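Local structure of SusD-like carbohydrate binding protein BF1063 (Bacteroides fragilis NCTC 9343, 3I4G) at residues A[213-225]-A[387-401]. The protein probably binds carbohydrate at the outer membrane of the bacterium, as a member of the SusD family of glycan-capturing proteins. Sequence-based numbering, arbitrary orientation.
Sequences DWKSGAKAFHDIM and YAEVLLGYLECLVED
The ring of W214 carries CB of E400 on one face, a CH-pi contact 3.3 Å from the centroid of its five-membered ring, while SG of C397 lies at its edge. The setting is a close antiparallel helix pair, axes 8.0 Å apart, consistent with the TPR-like helical part of SusD proteins; helix 197-211 packs against both members and helix 433-447 against 387-400. In the H222 conformer described here, its ring and that of Y394 form an offset stack; with CG anti to the backbone N in both (chi1 -164° and 175°), the side chains run side by side. Small residues permit the closeness: G393 lets the F221 ring lie against its backbone, CD2 3.6 Å from G393 C, and G217 makes way for C397, a compact knob among W214, G217, A218 and F221. At the far end the long, unbranched M225, selenomethionine in the crystal, is a second knob among Y387, V390, L391 and Y394, its SE oblique to the Y394 ring. The carboxylate of E400 forms a salt bridge with R437, that of E396 with R460. Beside W214, K215 bends its chain into a salt bridge, NZ 2.7 Å from D401 OD2, on the syn side and 16° out of the carboxylate plane.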
loop_
_atom_site.group_PDB
_atom_site.type_symbol
_atom_site.label_atom_id
_atom_site.label_comp_id
_atom_site.label_asym_id
_atom_site.label_seq_id
_atom_site.Cartn_x
_atom_site.Cartn_y
_atom_site.Cartn_z
ATOM N N ASP A 213 15.210 -14.335 3.409
ATOM C CA ASP A 213 15.340 -15.277 4.521
ATOM C C ASP A 213 13.921 -15.804 4.703
ATOM O O ASP A 213 13.196 -15.460 5.637
ATOM C CB ASP A 213 15.885 -14.656 5.797
ATOM C CG ASP A 213 16.062 -15.666 6.898
ATOM O OD1 ASP A 213 15.677 -16.840 6.714
ATOM O OD2 ASP A 213 16.555 -15.309 7.991
ATOM N N TRP A 214 13.553 -16.664 3.769
ATOM C CA TRP A 214 12.202 -17.182 3.725
ATOM C C TRP A 214 11.817 -18.016 4.929
ATOM O O TRP A 214 10.675 -17.988 5.391
ATOM C CB TRP A 214 12.020 -17.977 2.426
ATOM C CG TRP A 214 12.367 -17.204 1.180
ATOM C CD1 TRP A 214 13.433 -17.425 0.363
ATOM C CD2 TRP A 214 11.638 -16.115 0.601
ATOM N NE1 TRP A 214 13.392 -16.568 -0.684
ATOM C CE2 TRP A 214 12.314 -15.749 -0.573
ATOM C CE3 TRP A 214 10.451 -15.448 0.926
ATOM C CZ2 TRP A 214 11.881 -14.731 -1.393
ATOM C CZ3 TRP A 214 10.015 -14.442 0.090
ATOM C CH2 TRP A 214 10.725 -14.119 -1.070
ATOM N N LYS A 215 12.768 -18.760 5.482
ATOM C CA LYS A 215 12.505 -19.564 6.662
ATOM C C LYS A 215 12.124 -18.688 7.834
ATOM O O LYS A 215 11.145 -18.955 8.542
ATOM C CB LYS A 215 13.731 -20.406 7.016
ATOM C CG LYS A 215 13.446 -21.387 8.124
ATOM C CD LYS A 215 14.627 -22.356 8.409
ATOM C CE LYS A 215 15.011 -23.222 7.184
ATOM N NZ LYS A 215 13.920 -24.131 6.605
ATOM N N SER A 216 12.871 -17.612 8.048
ATOM C CA SER A 216 12.560 -16.705 9.166
ATOM C C SER A 216 11.262 -15.949 8.914
ATOM O O SER A 216 10.504 -15.669 9.851
ATOM C CB SER A 216 13.699 -15.717 9.414
ATOM O OG SER A 216 14.872 -16.388 9.849
ATOM N N GLY A 217 10.975 -15.623 7.649
ATOM C CA GLY A 217 9.745 -14.920 7.330
ATOM C C GLY A 217 8.559 -15.815 7.591
ATOM O O GLY A 217 7.558 -15.360 8.136
ATOM N N ALA A 218 8.637 -17.082 7.182
ATOM C CA ALA A 218 7.534 -17.991 7.458
ATOM C C ALA A 218 7.273 -18.053 8.956
ATOM O O ALA A 218 6.122 -18.038 9.387
ATOM C CB ALA A 218 7.848 -19.388 6.933
ATOM N N LYS A 219 8.328 -18.118 9.760
ATOM C CA LYS A 219 8.166 -18.180 11.204
ATOM C C LYS A 219 7.498 -16.920 11.764
ATOM O O LYS A 219 6.650 -17.037 12.628
ATOM C CB LYS A 219 9.507 -18.504 11.935
ATOM C CG LYS A 219 9.299 -18.519 13.471
ATOM C CD LYS A 219 10.468 -18.989 14.294
ATOM C CE LYS A 219 10.020 -19.231 15.764
ATOM N NZ LYS A 219 9.347 -18.077 16.423
ATOM N N ALA A 220 7.890 -15.732 11.311
ATOM C CA ALA A 220 7.280 -14.500 11.788
ATOM C C ALA A 220 5.784 -14.473 11.496
ATOM O O ALA A 220 4.972 -14.191 12.370
ATOM C CB ALA A 220 7.985 -13.274 11.167
ATOM N N PHE A 221 5.406 -14.785 10.262
ATOM C CA PHE A 221 3.980 -14.783 9.921
ATOM C C PHE A 221 3.245 -15.911 10.664
ATOM O O PHE A 221 2.125 -15.704 11.130
ATOM C CB PHE A 221 3.777 -14.889 8.420
ATOM C CG PHE A 221 4.282 -13.688 7.627
ATOM C CD1 PHE A 221 3.873 -12.413 7.920
ATOM C CD2 PHE A 221 5.152 -13.858 6.570
ATOM C CE1 PHE A 221 4.320 -11.333 7.167
ATOM C CE2 PHE A 221 5.599 -12.784 5.816
ATOM C CZ PHE A 221 5.190 -11.523 6.111
ATOM N N HIS A 222 3.868 -17.078 10.782
ATOM C CA HIS A 222 3.246 -18.203 11.486
ATOM C C HIS A 222 3.073 -17.902 12.981
ATOM O O HIS A 222 2.141 -18.411 13.601
ATOM C CB HIS A 222 4.067 -19.455 11.237
ATOM C CG HIS A 222 3.363 -20.728 11.565
ATOM N ND1 HIS A 222 2.022 -20.947 11.303
ATOM C CD2 HIS A 222 3.855 -21.902 12.022
ATOM C CE1 HIS A 222 1.709 -22.178 11.674
ATOM N NE2 HIS A 222 2.805 -22.783 12.094
ATOM N N ASP A 223 3.949 -17.077 13.559
ATOM C CA ASP A 223 3.802 -16.652 14.957
ATOM C C ASP A 223 2.541 -15.829 15.138
ATOM O O ASP A 223 1.859 -15.958 16.141
ATOM C CB ASP A 223 5.007 -15.829 15.441
ATOM C CG ASP A 223 6.268 -16.649 15.683
ATOM O OD1 ASP A 223 6.187 -17.882 15.759
ATOM O OD2 ASP A 223 7.358 -16.010 15.843
ATOM N N ILE A 224 2.202 -14.995 14.150
ATOM C CA ILE A 224 0.957 -14.238 14.197
ATOM C C ILE A 224 -0.233 -15.201 14.174
ATOM O O ILE A 224 -1.215 -15.088 14.922
ATOM C CB ILE A 224 0.883 -13.242 13.033
ATOM C CG1 ILE A 224 2.013 -12.213 13.137
ATOM C CG2 ILE A 224 -0.496 -12.561 12.982
ATOM C CD1 ILE A 224 2.157 -11.366 11.896
HETATM N N MSE A 225 -0.196 -16.131 13.237
HETATM C CA MSE A 225 -1.266 -17.134 13.142
HETATM C C MSE A 225 -1.434 -17.928 14.443
HETATM O O MSE A 225 -2.552 -18.095 14.929
HETATM C CB MSE A 225 -0.979 -18.056 11.959
HETATM C CG MSE A 225 -0.906 -17.366 10.600
HETATM SE SE MSE A 225 -0.091 -18.389 9.222
HETATM C CE MSE A 225 -1.457 -19.876 9.075
ATOM N N TYR A 387 -4.559 -9.311 8.123
ATOM C CA TYR A 387 -4.295 -10.750 8.322
ATOM C C TYR A 387 -4.264 -11.511 6.983
ATOM O O TYR A 387 -3.561 -12.485 6.852
ATOM C CB TYR A 387 -5.310 -11.363 9.280
ATOM C CG TYR A 387 -4.985 -12.751 9.814
ATOM C CD1 TYR A 387 -3.796 -12.998 10.457
ATOM C CD2 TYR A 387 -5.906 -13.787 9.699
ATOM C CE1 TYR A 387 -3.530 -14.243 10.985
ATOM C CE2 TYR A 387 -5.640 -15.026 10.217
ATOM C CZ TYR A 387 -4.463 -15.238 10.853
ATOM O OH TYR A 387 -4.197 -16.485 11.421
ATOM N N ALA A 388 -5.028 -11.081 5.967
ATOM C CA ALA A 388 -4.914 -11.767 4.690
ATOM C C ALA A 388 -3.502 -11.705 4.131
ATOM O O ALA A 388 -3.037 -12.668 3.519
ATOM C CB ALA A 388 -5.841 -11.166 3.686
ATOM N N GLU A 389 -2.793 -10.589 4.324
ATOM C CA GLU A 389 -1.409 -10.514 3.859
ATOM C C GLU A 389 -0.538 -11.466 4.680
ATOM O O GLU A 389 0.387 -12.091 4.155
ATOM C CB GLU A 389 -0.857 -9.095 3.965
ATOM C CG GLU A 389 0.597 -9.055 3.469
ATOM C CD GLU A 389 1.331 -7.752 3.689
ATOM O OE1 GLU A 389 0.682 -6.718 3.931
ATOM O OE2 GLU A 389 2.592 -7.769 3.613
ATOM N N VAL A 390 -0.780 -11.565 5.982
ATOM C CA VAL A 390 -0.035 -12.495 6.820
ATOM C C VAL A 390 -0.177 -13.932 6.333
ATOM O O VAL A 390 0.821 -14.656 6.245
ATOM C CB VAL A 390 -0.501 -12.375 8.303
ATOM C CG1 VAL A 390 0.096 -13.461 9.186
ATOM C CG2 VAL A 390 -0.168 -10.973 8.853
ATOM N N LEU A 391 -1.406 -14.342 6.026
ATOM C CA LEU A 391 -1.644 -15.707 5.550
ATOM C C LEU A 391 -0.979 -15.953 4.212
ATOM O O LEU A 391 -0.317 -16.979 4.013
ATOM C CB LEU A 391 -3.144 -15.988 5.442
ATOM C CG LEU A 391 -3.947 -15.954 6.723
ATOM C CD1 LEU A 391 -5.433 -16.253 6.451
ATOM C CD2 LEU A 391 -3.391 -16.951 7.751
ATOM N N LEU A 392 -1.084 -15.000 3.283
ATOM C CA LEU A 392 -0.434 -15.175 1.977
ATOM C C LEU A 392 1.082 -15.062 2.093
ATOM O O LEU A 392 1.808 -15.704 1.348
ATOM C CB LEU A 392 -0.988 -14.191 0.957
ATOM C CG LEU A 392 -2.470 -14.311 0.640
ATOM C CD1 LEU A 392 -2.961 -13.164 -0.240
ATOM C CD2 LEU A 392 -2.780 -15.667 0.011
ATOM N N GLY A 393 1.551 -14.243 3.012
ATOM C CA GLY A 393 2.978 -14.124 3.232
ATOM C C GLY A 393 3.582 -15.401 3.777
ATOM O O GLY A 393 4.681 -15.815 3.374
ATOM N N TYR A 394 2.908 -16.019 4.745
ATOM C CA TYR A 394 3.328 -17.309 5.279
ATOM C C TYR A 394 3.470 -18.329 4.155
ATOM O O TYR A 394 4.484 -18.985 4.033
ATOM C CB TYR A 394 2.322 -17.774 6.327
ATOM C CG TYR A 394 2.578 -19.156 6.888
ATOM C CD1 TYR A 394 3.789 -19.495 7.472
ATOM C CD2 TYR A 394 1.592 -20.134 6.864
ATOM C CE1 TYR A 394 4.005 -20.746 7.970
ATOM C CE2 TYR A 394 1.793 -21.377 7.426
ATOM C CZ TYR A 394 3.007 -21.681 7.950
ATOM O OH TYR A 394 3.189 -22.937 8.490
ATOM N N LEU A 395 2.438 -18.440 3.310
ATOM C CA LEU A 395 2.453 -19.401 2.217
ATOM C C LEU A 395 3.579 -19.065 1.230
ATOM O O LEU A 395 4.295 -19.974 0.798
ATOM C CB LEU A 395 1.094 -19.437 1.529
ATOM C CG LEU A 395 0.959 -20.463 0.394
ATOM C CD1 LEU A 395 1.279 -21.890 0.861
ATOM C CD2 LEU A 395 -0.450 -20.383 -0.194
ATOM N N GLU A 396 3.745 -17.806 0.848
ATOM C CA GLU A 396 4.829 -17.427 -0.056
ATOM C C GLU A 396 6.165 -17.858 0.524
ATOM O O GLU A 396 7.006 -18.413 -0.179
ATOM C CB GLU A 396 4.821 -15.921 -0.335
ATOM C CG GLU A 396 5.983 -15.443 -1.192
ATOM C CD GLU A 396 6.010 -13.970 -1.495
ATOM O OE1 GLU A 396 5.071 -13.222 -1.173
ATOM O OE2 GLU A 396 7.031 -13.587 -2.106
ATOM N N CYS A 397 6.374 -17.611 1.805
ATOM C CA CYS A 397 7.637 -17.957 2.463
ATOM C C CYS A 397 7.859 -19.467 2.476
ATOM O O CYS A 397 8.991 -19.935 2.261
ATOM C CB CYS A 397 7.725 -17.375 3.883
ATOM S SG CYS A 397 7.934 -15.593 3.938
ATOM N N LEU A 398 6.824 -20.245 2.761
ATOM C CA LEU A 398 6.984 -21.714 2.752
ATOM C C LEU A 398 7.380 -22.200 1.373
ATOM O O LEU A 398 8.261 -23.061 1.239
ATOM C CB LEU A 398 5.699 -22.421 3.159
ATOM C CG LEU A 398 5.230 -22.259 4.595
ATOM C CD1 LEU A 398 3.845 -22.965 4.714
ATOM C CD2 LEU A 398 6.219 -22.830 5.607
ATOM N N VAL A 399 6.707 -21.694 0.339
ATOM C CA VAL A 399 7.023 -22.055 -1.043
ATOM C C VAL A 399 8.472 -21.710 -1.388
ATOM O O VAL A 399 9.239 -22.546 -1.890
ATOM C CB VAL A 399 6.115 -21.348 -2.014
ATOM C CG1 VAL A 399 6.625 -21.491 -3.487
ATOM C CG2 VAL A 399 4.682 -21.870 -1.856
ATOM N N GLU A 400 8.909 -20.525 -1.017
ATOM C CA GLU A 400 10.273 -20.086 -1.365
ATOM C C GLU A 400 11.322 -20.771 -0.534
ATOM O O GLU A 400 12.479 -20.914 -0.976
ATOM C CB GLU A 400 10.391 -18.566 -1.212
ATOM C CG GLU A 400 9.553 -17.758 -2.147
ATOM C CD GLU A 400 9.961 -17.837 -3.595
ATOM O OE1 GLU A 400 10.997 -18.438 -3.936
ATOM O OE2 GLU A 400 9.202 -17.319 -4.436
ATOM N N ASP A 401 10.941 -21.257 0.657
ATOM C CA ASP A 401 11.854 -22.010 1.531
ATOM C C ASP A 401 11.835 -23.508 1.219
ATOM O O ASP A 401 12.410 -24.285 1.978
ATOM C CB ASP A 401 11.503 -21.787 2.987
ATOM C CG ASP A 401 12.601 -22.233 3.943
ATOM O OD1 ASP A 401 13.798 -21.992 3.634
ATOM O OD2 ASP A 401 12.267 -22.754 5.029
HETATM O O HOH W 1 -4.398 -15.321 14.479
#